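PDB 6PXS: FAD dependent oxidoreductase from Chelativorans sp. BNC1, which oxidises iminodiacetate with bound FAD as cofactor, probably as a step in the bacterial breakdown of EDTA. Local coordinates for residues I228-P233 with L294-I300; G41-V45 with Y249-A253; G7-L11 with G35-L39; L131-L135 with W240-L244. All blocks are in the same frame, centred on the assembly; numbering follows the deposited sequence.

Interaction 1 (I228-P233 with L294-I300)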
loop_
_atom_site.group_PDB
_atom_site.type_symbol
_atom_site.label_atom_id
_atom_site.label_comp_id
_atom_site.label_asym_id
_atom_site.label_seq_id
_atom_site.Cartn_x
_atom_site.Cartn_y
_atom_site.Cartn_z
ATOM N N ILE A 228 12.321 3.654 9.725
ATOM C CA ILE A 228 10.976 3.492 10.268
ATOM C C ILE A 228 10.354 4.861 10.504
ATOM O O ILE A 228 11.026 5.795 10.959
ATOM C CB ILE A 228 11.002 2.669 11.571
ATOM C CG1 ILE A 228 11.426 1.230 11.272
ATOM C CG2 ILE A 228 9.638 2.707 12.249
ATOM C CD1 ILE A 228 11.614 0.376 12.500
ATOM N N HIS A 229 9.062 4.975 10.206
ATOM C CA HIS A 229 8.294 6.194 10.424
ATOM C C HIS A 229 7.200 5.905 11.440
ATOM O O HIS A 229 6.392 4.992 11.241
ATOM C CB HIS A 229 7.694 6.706 9.113
ATOM C CG HIS A 229 8.708 7.267 8.166
ATOM N ND1 HIS A 229 8.652 8.561 7.698
ATOM C CD2 HIS A 229 9.810 6.712 7.608
ATOM C CE1 HIS A 229 9.672 8.780 6.888
ATOM N NE2 HIS A 229 10.391 7.674 6.817
ATOM N N LEU A 230 7.176 6.679 12.520
ATOM C CA LEU A 230 6.214 6.512 13.598
ATOM C C LEU A 230 5.230 7.674 13.611
ATOM O O LEU A 230 5.458 8.719 12.999
ATOM C CB LEU A 230 6.919 6.419 14.952
ATOM C CG LEU A 230 8.029 5.373 15.057
ATOM C CD1 LEU A 230 8.661 5.427 16.434
ATOM C CD2 LEU A 230 7.500 3.981 14.770
ATOM N N HIS A 231 4.129 7.478 14.334
ATOM C CA HIS A 231 3.076 8.478 14.441
ATOM C C HIS A 231 2.605 8.547 15.884
ATOM O O HIS A 231 2.253 7.522 16.473
ATOM C CB HIS A 231 1.907 8.140 13.508
ATOM C CG HIS A 231 0.775 9.116 13.574
ATOM N ND1 HIS A 231 0.913 10.441 13.220
ATOM C CD2 HIS A 231 -0.517 8.957 13.945
ATOM C CE1 HIS A 231 -0.246 11.058 13.373
ATOM N NE2 HIS A 231 -1.130 10.180 13.813
ATOM N N LEU A 232 2.605 9.757 16.450
ATOM C CA LEU A 232 2.179 10.001 17.826
ATOM C C LEU A 232 0.837 10.723 17.807
ATOM O O LEU A 232 0.794 11.959 17.893
ATOM C CB LEU A 232 3.225 10.826 18.582
ATOM C CG LEU A 232 4.506 10.121 19.037
ATOM C CD1 LEU A 232 4.181 9.001 20.016
ATOM C CD2 LEU A 232 5.296 9.592 17.849
ATOM N N PRO A 233 -0.294 10.000 17.716
ATOM C CA PRO A 233 -1.587 10.673 17.510
ATOM C C PRO A 233 -1.874 11.773 18.521
ATOM O O PRO A 233 -1.942 11.525 19.729
ATOM C CB PRO A 233 -2.604 9.529 17.626
ATOM C CG PRO A 233 -1.886 8.431 18.328
ATOM C CD PRO A 233 -0.459 8.550 17.905
ATOM N N LEU A 294 8.236 6.036 22.769
ATOM C CA LEU A 294 7.760 5.631 21.454
ATOM C C LEU A 294 7.151 4.236 21.452
ATOM O O LEU A 294 6.756 3.754 20.386
ATOM C CB LEU A 294 8.912 5.691 20.445
ATOM C CG LEU A 294 9.569 7.063 20.274
ATOM C CD1 LEU A 294 10.782 6.972 19.357
ATOM C CD2 LEU A 294 8.568 8.081 19.744
ATOM N N ALA A 295 7.052 3.589 22.617
ATOM C CA ALA A 295 6.615 2.197 22.667
ATOM C C ALA A 295 5.232 2.025 22.052
ATOM O O ALA A 295 5.028 1.165 21.187
ATOM C CB ALA A 295 6.621 1.701 24.113
ATOM N N ASP A 296 4.264 2.832 22.489
ATOM C CA ASP A 296 2.893 2.737 22.006
ATOM C C ASP A 296 2.592 3.758 20.915
ATOM O O ASP A 296 1.454 4.228 20.798
ATOM C CB ASP A 296 1.914 2.884 23.169
ATOM C CG ASP A 296 1.827 1.628 24.014
ATOM O OD1 ASP A 296 1.911 0.519 23.441
ATOM O OD2 ASP A 296 1.678 1.745 25.249
ATOM N N ALA A 297 3.589 4.113 20.115
ATOM C CA ALA A 297 3.377 4.939 18.937
ATOM C C ALA A 297 3.035 4.056 17.746
ATOM O O ALA A 297 3.451 2.897 17.666
ATOM C CB ALA A 297 4.617 5.778 18.626
ATOM N N THR A 298 2.270 4.614 16.814
ATOM C CA THR A 298 1.880 3.861 15.633
ATOM C C THR A 298 3.059 3.727 14.677
ATOM O O THR A 298 3.854 4.654 14.506
ATOM C CB THR A 298 0.710 4.544 14.923
ATOM O OG1 THR A 298 -0.368 4.740 15.846
ATOM C CG2 THR A 298 0.219 3.702 13.756
ATOM N N HIS A 299 3.171 2.555 14.060
ATOM C CA HIS A 299 4.136 2.308 12.995
ATOM C C HIS A 299 3.384 2.403 11.672
ATOM O O HIS A 299 2.595 1.516 11.334
ATOM C CB HIS A 299 4.796 0.942 13.168
ATOM C CG HIS A 299 5.850 0.643 12.149
ATOM N ND1 HIS A 299 6.564 -0.534 12.146
ATOM C CD2 HIS A 299 6.313 1.366 11.102
ATOM C CE1 HIS A 299 7.420 -0.527 11.140
ATOM N NE2 HIS A 299 7.288 0.615 10.491
ATOM N N ILE A 300 3.625 3.480 10.929
ATOM C CA ILE A 300 2.854 3.747 9.720
ATOM C C ILE A 300 3.513 3.136 8.487
ATOM O O ILE A 300 2.821 2.625 7.604
ATOM C CB ILE A 300 2.628 5.266 9.547
ATOM C CG1 ILE A 300 3.945 6.042 9.628
ATOM C CG2 ILE A 300 1.657 5.777 10.601
ATOM C CD1 ILE A 300 3.785 7.534 9.398
#

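Interaction 2 (G41-V45 with Y249-A253). With FAD (flavin-adenine dinucleotide), chain E.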
loop_
_atom_site.group_PDB
_atom_site.type_symbol
_atom_site.label_atom_id
_atom_site.label_comp_id
_atom_site.label_asym_id
_atom_site.label_seq_id
_atom_site.Cartn_x
_atom_site.Cartn_y
_atom_site.Cartn_z
ATOM N N GLY A 41 15.444 9.147 2.458
ATOM C CA GLY A 41 16.371 9.858 3.314
ATOM C C GLY A 41 15.730 10.372 4.586
ATOM O O GLY A 41 14.676 11.014 4.546
ATOM N N ALA A 42 16.364 10.092 5.726
ATOM C CA ALA A 42 15.845 10.561 7.005
ATOM C C ALA A 42 15.687 12.076 7.002
ATOM O O ALA A 42 14.576 12.599 7.145
ATOM C CB ALA A 42 16.772 10.115 8.137
ATOM N N GLY A 43 16.793 12.796 6.828
ATOM C CA GLY A 43 16.743 14.238 6.708
ATOM C C GLY A 43 17.365 14.997 7.862
ATOM O O GLY A 43 16.869 16.062 8.240
ATOM N N VAL A 44 18.446 14.471 8.428
ATOM C CA VAL A 44 19.157 15.140 9.511
ATOM C C VAL A 44 20.272 15.989 8.918
ATOM O O VAL A 44 21.019 15.529 8.046
ATOM C CB VAL A 44 19.719 14.120 10.513
ATOM C CG1 VAL A 44 20.566 14.821 11.562
ATOM C CG2 VAL A 44 18.588 13.347 11.166
ATOM N N VAL A 45 20.388 17.229 9.389
ATOM C CA VAL A 45 21.425 18.159 8.942
ATOM C C VAL A 45 22.114 18.682 10.201
ATOM O O VAL A 45 21.696 19.687 10.785
ATOM C CB VAL A 45 20.865 19.308 8.100
ATOM C CG1 VAL A 45 21.985 20.222 7.639
ATOM C CG2 VAL A 45 20.092 18.762 6.909
ATOM N N TYR A 249 22.734 4.985 14.878
ATOM C CA TYR A 249 21.295 5.192 14.841
ATOM C C TYR A 249 20.984 6.627 15.242
ATOM O O TYR A 249 21.855 7.377 15.692
ATOM C CB TYR A 249 20.571 4.201 15.761
ATOM C CG TYR A 249 20.786 2.754 15.374
ATOM C CD1 TYR A 249 20.069 2.181 14.333
ATOM C CD2 TYR A 249 21.709 1.963 16.046
ATOM C CE1 TYR A 249 20.263 0.862 13.972
ATOM C CE2 TYR A 249 21.909 0.640 15.694
ATOM C CZ TYR A 249 21.183 0.096 14.655
ATOM O OH TYR A 249 21.377 -1.220 14.296
ATOM N N TYR A 250 19.722 7.002 15.074
ATOM C CA TYR A 250 19.280 8.376 15.286
ATOM C C TYR A 250 17.761 8.401 15.193
ATOM O O TYR A 250 17.115 7.371 14.984
ATOM C CB TYR A 250 19.917 9.321 14.267
ATOM C CG TYR A 250 19.725 8.885 12.833
ATOM C CD1 TYR A 250 18.587 9.248 12.122
ATOM C CD2 TYR A 250 20.680 8.111 12.189
ATOM C CE1 TYR A 250 18.406 8.852 10.809
ATOM C CE2 TYR A 250 20.509 7.710 10.875
ATOM C CZ TYR A 250 19.371 8.083 10.191
ATOM O OH TYR A 250 19.200 7.686 8.885
ATOM N N MET A 251 17.191 9.591 15.356
ATOM C CA MET A 251 15.760 9.771 15.172
ATOM C C MET A 251 15.448 11.258 15.199
ATOM O O MET A 251 16.167 12.043 15.823
ATOM C CB MET A 251 14.956 9.032 16.246
ATOM C CG MET A 251 15.202 9.517 17.659
ATOM S SD MET A 251 14.383 8.466 18.875
ATOM C CE MET A 251 14.505 9.500 20.328
ATOM N N LEU A 252 14.371 11.629 14.510
ATOM C CA LEU A 252 13.953 13.019 14.405
ATOM C C LEU A 252 12.433 13.062 14.330
ATOM O O LEU A 252 11.766 12.029 14.240
ATOM C CB LEU A 252 14.580 13.704 13.185
ATOM C CG LEU A 252 14.275 13.093 11.813
ATOM C CD1 LEU A 252 14.642 14.066 10.702
ATOM C CD2 LEU A 252 15.006 11.773 11.618
ATOM N N ALA A 253 11.890 14.278 14.362
ATOM C CA ALA A 253 10.451 14.486 14.362
ATOM C C ALA A 253 10.069 15.517 13.312
ATOM O O ALA A 253 10.842 16.428 13.001
ATOM C CB ALA A 253 9.953 14.952 15.734
HETATM P PA FAD E . 19.275 8.832 -5.773
HETATM O O1A FAD E . 19.072 7.370 -5.636
HETATM O O2A FAD E . 18.349 9.679 -4.895
HETATM O O5B FAD E . 19.150 9.301 -7.265
HETATM C C5B FAD E . 19.416 8.400 -8.360
HETATM C C4B FAD E . 18.341 8.577 -9.400
HETATM O O4B FAD E . 18.880 8.276 -10.710
HETATM C C3B FAD E . 17.123 7.671 -9.221
HETATM O O3B FAD E . 15.926 8.383 -9.507
HETATM C C2B FAD E . 17.375 6.558 -10.241
HETATM O O2B FAD E . 16.170 5.945 -10.682
HETATM C C1B FAD E . 18.031 7.358 -11.361
HETATM N N9A FAD E . 18.827 6.562 -12.290
HETATM C C8A FAD E . 19.879 5.738 -11.988
HETATM N N7A FAD E . 20.405 5.142 -13.032
HETATM C C5A FAD E . 19.644 5.607 -14.094
HETATM C C6A FAD E . 19.691 5.356 -15.478
HETATM N N6A FAD E . 20.574 4.536 -16.056
HETATM N N1A FAD E . 18.784 5.983 -16.260
HETATM C C2A FAD E . 17.896 6.802 -15.692
HETATM N N3A FAD E . 17.759 7.114 -14.401
HETATM C C4A FAD E . 18.667 6.481 -13.650
HETATM N N1 FAD E . 21.613 11.821 4.108
HETATM C C2 FAD E . 21.687 12.856 4.994
HETATM O O2 FAD E . 22.346 13.873 4.750
HETATM N N3 FAD E . 21.008 12.781 6.198
HETATM C C4 FAD E . 20.231 11.723 6.624
HETATM O O4 FAD E . 19.674 11.767 7.719
HETATM C C4X FAD E . 20.162 10.626 5.676
HETATM N N5 FAD E . 19.449 9.584 5.998
HETATM C C5X FAD E . 19.381 8.536 5.094
HETATM C C6 FAD E . 18.623 7.413 5.424
HETATM C C7 FAD E . 18.518 6.336 4.549
HETATM C C7M FAD E . 17.690 5.142 4.940
HETATM C C8 FAD E . 19.193 6.374 3.319
HETATM C C8M FAD E . 19.102 5.223 2.352
HETATM C C9 FAD E . 19.950 7.494 2.988
HETATM C C9A FAD E . 20.050 8.571 3.861
HETATM N N10 FAD E . 20.807 9.719 3.551
HETATM C C10 FAD E . 20.889 10.766 4.441
HETATM C "C1'" FAD E . 21.546 9.814 2.281
HETATM C "C2'" FAD E . 20.713 10.394 1.140
HETATM O "O2'" FAD E . 19.375 9.898 1.200
HETATM C "C3'" FAD E . 21.339 9.982 -0.193
HETATM O "O3'" FAD E . 22.754 10.100 -0.100
HETATM C "C4'" FAD E . 20.869 10.801 -1.395
HETATM O "O4'" FAD E . 19.448 10.711 -1.491
HETATM C "C5'" FAD E . 21.511 10.321 -2.679
HETATM O "O5'" FAD E . 20.963 11.060 -3.790
HETATM P P FAD E . 21.337 10.689 -5.272
HETATM O O1P FAD E . 22.862 10.605 -5.391
HETATM O O2P FAD E . 20.671 11.583 -6.255
HETATM O O3P FAD E . 20.769 9.210 -5.404
#

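Interaction 3 (G7-L11 with G35-L39). With FAD (flavin-adenine dinucleotide), chain E.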
loop_
_atom_site.group_PDB
_atom_site.type_symbol
_atom_site.label_atom_id
_atom_site.label_comp_id
_atom_site.label_asym_id
_atom_site.label_seq_id
_atom_site.Cartn_x
_atom_site.Cartn_y
_atom_site.Cartn_z
ATOM N N GLY A 7 19.352 10.932 -13.808
ATOM C CA GLY A 7 19.067 10.743 -12.401
ATOM C C GLY A 7 18.619 12.028 -11.740
ATOM O O GLY A 7 19.342 13.028 -11.761
ATOM N N ALA A 8 17.429 12.012 -11.141
ATOM C CA ALA A 8 16.861 13.216 -10.548
ATOM C C ALA A 8 16.643 13.045 -9.054
ATOM O O ALA A 8 15.579 13.394 -8.529
ATOM C CB ALA A 8 15.540 13.579 -11.229
ATOM N N GLY A 9 17.636 12.500 -8.363
ATOM C CA GLY A 9 17.632 12.499 -6.918
ATOM C C GLY A 9 17.947 13.876 -6.384
ATOM O O GLY A 9 17.840 14.888 -7.083
ATOM N N ILE A 10 18.356 13.910 -5.119
ATOM C CA ILE A 10 18.692 15.192 -4.515
ATOM C C ILE A 10 19.856 15.834 -5.256
ATOM O O ILE A 10 19.938 17.064 -5.353
ATOM C CB ILE A 10 19.004 15.021 -3.016
ATOM C CG1 ILE A 10 19.182 16.387 -2.350
ATOM C CG2 ILE A 10 20.262 14.189 -2.817
ATOM C CD1 ILE A 10 17.935 17.250 -2.370
ATOM N N LEU A 11 20.767 15.024 -5.799
ATOM C CA LEU A 11 21.954 15.577 -6.442
ATOM C C LEU A 11 21.650 16.029 -7.865
ATOM O O LEU A 11 21.974 17.158 -8.249
ATOM C CB LEU A 11 23.084 14.546 -6.435
ATOM C CG LEU A 11 24.447 15.038 -6.930
ATOM C CD1 LEU A 11 24.929 16.229 -6.117
ATOM C CD2 LEU A 11 25.469 13.913 -6.882
ATOM N N GLY A 35 13.672 1.968 -4.444
ATOM C CA GLY A 35 14.767 2.194 -3.527
ATOM C C GLY A 35 15.507 3.495 -3.732
ATOM O O GLY A 35 16.597 3.660 -3.172
ATOM N N LYS A 36 14.956 4.416 -4.519
ATOM C CA LYS A 36 15.574 5.720 -4.723
ATOM C C LYS A 36 15.956 6.332 -3.383
ATOM O O LYS A 36 15.104 6.526 -2.513
ATOM C CB LYS A 36 14.608 6.634 -5.480
ATOM C CG LYS A 36 15.156 8.013 -5.802
ATOM C CD LYS A 36 14.198 8.790 -6.693
ATOM C CE LYS A 36 14.729 10.177 -7.010
ATOM N NZ LYS A 36 13.826 10.919 -7.931
ATOM N N ALA A 37 17.248 6.628 -3.223
ATOM C CA ALA A 37 17.762 7.036 -1.919
ATOM C C ALA A 37 17.065 8.291 -1.408
ATOM O O ALA A 37 16.722 8.381 -0.224
ATOM C CB ALA A 37 19.272 7.260 -1.999
ATOM N N THR A 38 16.851 9.275 -2.283
ATOM C CA THR A 38 16.271 10.536 -1.835
ATOM C C THR A 38 14.876 10.345 -1.254
ATOM O O THR A 38 14.477 11.082 -0.344
ATOM C CB THR A 38 16.233 11.533 -2.994
ATOM O OG1 THR A 38 17.560 11.736 -3.493
ATOM C CG2 THR A 38 15.659 12.866 -2.534
ATOM N N LEU A 39 14.121 9.363 -1.756
ATOM C CA LEU A 39 12.771 9.132 -1.260
ATOM C C LEU A 39 12.750 8.484 0.116
ATOM O O LEU A 39 11.692 8.469 0.755
ATOM C CB LEU A 39 11.989 8.249 -2.233
ATOM C CG LEU A 39 11.952 8.666 -3.701
ATOM C CD1 LEU A 39 11.099 7.680 -4.488
ATOM C CD2 LEU A 39 11.427 10.082 -3.876
HETATM P PA FAD E . 19.275 8.832 -5.773
HETATM O O1A FAD E . 19.072 7.370 -5.636
HETATM O O2A FAD E . 18.349 9.679 -4.895
HETATM O O5B FAD E . 19.150 9.301 -7.265
HETATM C C5B FAD E . 19.416 8.400 -8.360
HETATM C C4B FAD E . 18.341 8.577 -9.400
HETATM O O4B FAD E . 18.880 8.276 -10.710
HETATM C C3B FAD E . 17.123 7.671 -9.221
HETATM O O3B FAD E . 15.926 8.383 -9.507
HETATM C C2B FAD E . 17.375 6.558 -10.241
HETATM O O2B FAD E . 16.170 5.945 -10.682
HETATM C C1B FAD E . 18.031 7.358 -11.361
HETATM N N9A FAD E . 18.827 6.562 -12.290
HETATM C C8A FAD E . 19.879 5.738 -11.988
HETATM N N7A FAD E . 20.405 5.142 -13.032
HETATM C C5A FAD E . 19.644 5.607 -14.094
HETATM C C6A FAD E . 19.691 5.356 -15.478
HETATM N N6A FAD E . 20.574 4.536 -16.056
HETATM N N1A FAD E . 18.784 5.983 -16.260
HETATM C C2A FAD E . 17.896 6.802 -15.692
HETATM N N3A FAD E . 17.759 7.114 -14.401
HETATM C C4A FAD E . 18.667 6.481 -13.650
HETATM N N1 FAD E . 21.613 11.821 4.108
HETATM C C2 FAD E . 21.687 12.856 4.994
HETATM O O2 FAD E . 22.346 13.873 4.750
HETATM N N3 FAD E . 21.008 12.781 6.198
HETATM C C4 FAD E . 20.231 11.723 6.624
HETATM O O4 FAD E . 19.674 11.767 7.719
HETATM C C4X FAD E . 20.162 10.626 5.676
HETATM N N5 FAD E . 19.449 9.584 5.998
HETATM C C5X FAD E . 19.381 8.536 5.094
HETATM C C6 FAD E . 18.623 7.413 5.424
HETATM C C7 FAD E . 18.518 6.336 4.549
HETATM C C7M FAD E . 17.690 5.142 4.940
HETATM C C8 FAD E . 19.193 6.374 3.319
HETATM C C8M FAD E . 19.102 5.223 2.352
HETATM C C9 FAD E . 19.950 7.494 2.988
HETATM C C9A FAD E . 20.050 8.571 3.861
HETATM N N10 FAD E . 20.807 9.719 3.551
HETATM C C10 FAD E . 20.889 10.766 4.441
HETATM C "C1'" FAD E . 21.546 9.814 2.281
HETATM C "C2'" FAD E . 20.713 10.394 1.140
HETATM O "O2'" FAD E . 19.375 9.898 1.200
HETATM C "C3'" FAD E . 21.339 9.982 -0.193
HETATM O "O3'" FAD E . 22.754 10.100 -0.100
HETATM C "C4'" FAD E . 20.869 10.801 -1.395
HETATM O "O4'" FAD E . 19.448 10.711 -1.491
HETATM C "C5'" FAD E . 21.511 10.321 -2.679
HETATM O "O5'" FAD E . 20.963 11.060 -3.790
HETATM P P FAD E . 21.337 10.689 -5.272
HETATM O O1P FAD E . 22.862 10.605 -5.391
HETATM O O2P FAD E . 20.671 11.583 -6.255
HETATM O O3P FAD E . 20.769 9.210 -5.404
#

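Interaction 4 (L131-L135 with W240-L244)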
loop_
_atom_site.group_PDB
_atom_site.type_symbol
_atom_site.label_atom_id
_atom_site.label_comp_id
_atom_site.label_asym_id
_atom_site.label_seq_id
_atom_site.Cartn_x
_atom_site.Cartn_y
_atom_site.Cartn_z
ATOM N N LEU A 131 12.982 18.331 26.200
ATOM C CA LEU A 131 12.863 18.717 24.800
ATOM C C LEU A 131 12.373 17.585 23.911
ATOM O O LEU A 131 11.727 17.849 22.892
ATOM C CB LEU A 131 14.215 19.215 24.276
ATOM C CG LEU A 131 14.767 20.467 24.962
ATOM C CD1 LEU A 131 16.233 20.665 24.613
ATOM C CD2 LEU A 131 13.955 21.695 24.574
ATOM N N PHE A 132 12.665 16.335 24.273
ATOM C CA PHE A 132 12.227 15.154 23.528
ATOM C C PHE A 132 11.568 14.220 24.536
ATOM O O PHE A 132 12.207 13.296 25.060
ATOM C CB PHE A 132 13.401 14.491 22.805
ATOM C CG PHE A 132 13.017 13.811 21.518
ATOM C CD1 PHE A 132 12.649 12.477 21.505
ATOM C CD2 PHE A 132 13.032 14.507 20.320
ATOM C CE1 PHE A 132 12.297 11.850 20.323
ATOM C CE2 PHE A 132 12.681 13.885 19.136
ATOM C CZ PHE A 132 12.314 12.555 19.138
ATOM N N PRO A 133 10.288 14.435 24.831
ATOM C CA PRO A 133 9.640 13.748 25.963
ATOM C C PRO A 133 9.892 12.249 25.977
ATOM O O PRO A 133 10.218 11.693 27.036
ATOM C CB PRO A 133 8.153 14.065 25.754
ATOM C CG PRO A 133 8.160 15.387 25.072
ATOM C CD PRO A 133 9.378 15.394 24.181
ATOM N N PRO A 134 9.739 11.542 24.852
ATOM C CA PRO A 134 9.856 10.073 24.910
ATOM C C PRO A 134 11.224 9.565 25.355
ATOM O O PRO A 134 11.356 8.359 25.600
ATOM C CB PRO A 134 9.532 9.627 23.476
ATOM C CG PRO A 134 9.676 10.830 22.641
ATOM C CD PRO A 134 9.327 11.991 23.509
ATOM N N LEU A 135 12.232 10.426 25.477
ATOM C CA LEU A 135 13.542 9.979 25.927
ATOM C C LEU A 135 13.500 9.554 27.393
ATOM O O LEU A 135 12.565 9.864 28.137
ATOM C CB LEU A 135 14.584 11.086 25.750
ATOM C CG LEU A 135 15.052 11.399 24.328
ATOM C CD1 LEU A 135 16.056 12.540 24.349
ATOM C CD2 LEU A 135 15.660 10.173 23.664
ATOM N N TRP A 240 10.322 19.545 18.428
ATOM C CA TRP A 240 11.221 18.530 18.956
ATOM C C TRP A 240 12.548 18.552 18.198
ATOM O O TRP A 240 12.560 18.696 16.972
ATOM C CB TRP A 240 10.589 17.148 18.850
ATOM C CG TRP A 240 9.448 16.941 19.791
ATOM C CD1 TRP A 240 8.807 17.895 20.529
ATOM C CD2 TRP A 240 8.814 15.697 20.105
ATOM N NE1 TRP A 240 7.811 17.320 21.281
ATOM C CE2 TRP A 240 7.795 15.971 21.039
ATOM C CE3 TRP A 240 9.010 14.378 19.688
ATOM C CZ2 TRP A 240 6.974 14.975 21.562
ATOM C CZ3 TRP A 240 8.195 13.391 20.206
ATOM C CH2 TRP A 240 7.189 13.694 21.133
ATOM N N PRO A 241 13.671 18.406 18.892
ATOM C CA PRO A 241 14.976 18.462 18.228
ATOM C C PRO A 241 15.334 17.123 17.593
ATOM O O PRO A 241 14.582 16.152 17.646
ATOM C CB PRO A 241 15.926 18.806 19.377
ATOM C CG PRO A 241 15.306 18.146 20.556
ATOM C CD PRO A 241 13.812 18.255 20.352
ATOM N N VAL A 242 16.513 17.094 16.983
ATOM C CA VAL A 242 17.092 15.858 16.476
ATOM C C VAL A 242 17.822 15.156 17.613
ATOM O O VAL A 242 18.290 15.791 18.565
ATOM C CB VAL A 242 18.038 16.156 15.295
ATOM C CG1 VAL A 242 18.660 14.874 14.763
ATOM C CG2 VAL A 242 17.294 16.894 14.189
ATOM N N VAL A 243 17.920 13.832 17.521
ATOM C CA VAL A 243 18.604 13.020 18.521
ATOM C C VAL A 243 19.682 12.208 17.819
ATOM O O VAL A 243 19.413 11.559 16.802
ATOM C CB VAL A 243 17.625 12.099 19.273
ATOM C CG1 VAL A 243 18.355 11.315 20.352
ATOM C CG2 VAL A 243 16.490 12.914 19.875
ATOM N N LEU A 244 20.898 12.244 18.365
ATOM C CA LEU A 244 22.056 11.562 17.791
ATOM C C LEU A 244 22.718 10.727 18.880
ATOM O O LEU A 244 23.636 11.197 19.566
ATOM C CB LEU A 244 23.046 12.561 17.197
ATOM C CG LEU A 244 22.478 13.554 16.182
ATOM C CD1 LEU A 244 23.554 14.536 15.744
ATOM C CD2 LEU A 244 21.899 12.827 14.982
#

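Interaction 1 (I228-P233 with L294-I300)
Leu230 and Leu294 cross at about a right angle and meet through one methyl each, Leu230 CD1 lying 3.9 Å from Leu294 CD1. The second branch of Leu294 turns to another leucine, its CD2 standing 4.1 Å from Leu232 CD2. Ala297 CB packs 3.5 Å from Leu232 CD1, just past the end of strand 220-231, and more loosely on Leu230 CB. Leu230 CD2 instead lies alongside the facing backbone, near the O of Thr298 and the CA of His299. Without the isobutyl group, as with an alanine here, Leu294 CD1 would probably lose its partner and a gap would open beside His299. The two segments join strands 220-231 and 298-310, antiparallel neighbours in a four-stranded sheet. His231 and Thr298 form a hydrogen-bonded pair, with His231 N 2.8 Å from Thr298 O and Thr298 N 2.9 Å from His231 O, and Ile300 N reaches His229 O at 3.2 Å. Leu230 and His299, the adjoining non-hydrogen-bonded pair, share one face of the sheet. With CG opposite its own backbone N (chi1 -177°), His299 extends its ring until Ile228 CG2 rests over one face in a CH-pi contact, 3.9 Å from the ring centroid. The same ring is fixed by a hydrogen bond between His299 NE2 and Thr302 OG1. His231 and Thr298 lie on the opposite face; Ile300 CG2 packs against His231 CB, and Thr298 OG1 is hydrogen-bonded to Arg274 of the second subunit.

Interaction 2 (G41-V45 with Y249-A253)
The Tyr250 ring is met at its edge, near the ring plane, by Ala42 CB, which lies 3.4 Å from Tyr250 CE1; Val44 CG2 and the flavin O4 approach the ring obliquely. This is the wall of the FAD pocket around the pyrimidine end of the isoalloxazine, where segment 41-45 and Tyr250 both border the flavin, and Val44 links it to Leu252 of strand 251-254. Tyr250 CG stands between its backbone N and carbonyl carbon (chi1 53°), which sets the hydroxyl 3.5 Å (Tyr250 OH) from FAD N5. Two backbone amides grip the same flavin carbonyl: Gly43 N is 3.2 Å from FAD O4 and Val44 N is 3.1 Å from it, the latter bond nearly straight. Gly43 adopts a positive phi (112°) at which a side chain would be jammed against Ala42 O. Val44 O takes a weak bond from FAD N3, so the residue meets both halves of this donor-acceptor edge. Behind it the apolar packing is completed by Val44 CG2, 3.9 Å from Leu252 CD2.

Interaction 3 (G7-L11 with G35-L39)
Lys36 is fully extended through all four side-chain torsions (chi1 -178°), and this carries NZ to Ala8 O at 3.1 Å; Thr38 turns OG1 back beside its own N (chi1 -58°), where it meets the amide of Ile10. NZ sits well above the carbonyl plane of Ala8, and it also forms a long, weak ion pair with Asp30. Three hydrogen bonds meet at Thr38 OG1: it accepts from Ile10 N at 2.8 Å and from FAD O4' at 2.9 Å, and donates to FAD O2A at 2.6 Å. Ala37 N and Thr38 N add bonds to two oxygens of the same phosphate. Gly9, the N-cap of helix 10-20, passes so near the diphosphate that a CB there would clash with FAD O2P. Gly7 and Gly9 fit the GxGxxG dinucleotide-binding pattern of a Rossmann-type fold. The turn after strand 3-6 thus joins the start of helix 37-40, while Ile10 packs against helices 152-164 and 336-352.

Interaction 4 (L131-L135 with W240-L244)
The Trp240 indole is covered on one face by Pro133 CD, 3.9 Å from the centroid of the six-membered ring, while Pro134 CD approaches obliquely, 3.6 Å from Trp240 CH2. The indole also turns an edge, led by CE3, toward a face of Phe132 in an edge-to-face pair with centroids 4.9 Å apart and planes at 57°. Loss of the indole to a residue as small as alanine would probably leave Pro133 without the ring it lies over and that face of Phe132 without its partner. Next, Pro241 CD lies at the edge of the Phe132 ring, 3.8 Å from CD2, and its CG touches Leu131 CB. Segment 131-135 follows helix 127-131 and forms a type I beta turn from Phe132 to Leu135, which packs against the residues leading into strand 242-244, an outermost strand of a mixed four-stranded sheet, and against Val243 within it. Val243 CG2 covers the opposite face of Phe132, 3.9 Å from its centroid and almost over its centre, while Val243 CG1 reaches Leu135 CD2 at 4.4 Å.

Overall arrangement
From the N terminus, interaction 3 closes first, a short loop that joins the turns after strands 3-6 and 26-29 around the FAD diphosphate. Segment 41-45 follows almost at once and opens interaction 2, a long loop shut only by 249-253 at the flavin end. Interaction 4 nests inside it, bringing the turn after helix 127-131 to strand 242-244. Interaction 1 starts between the segments of both and closes after them, so it crosses interactions 2 and 4. These three touch: Met251 packs on Phe132 and Leu294, and Leu294 on Pro134. Strands 251-254 and 220-231 belong to one antiparallel sheet, so the flavin pocket and the sheet's far edge are connected.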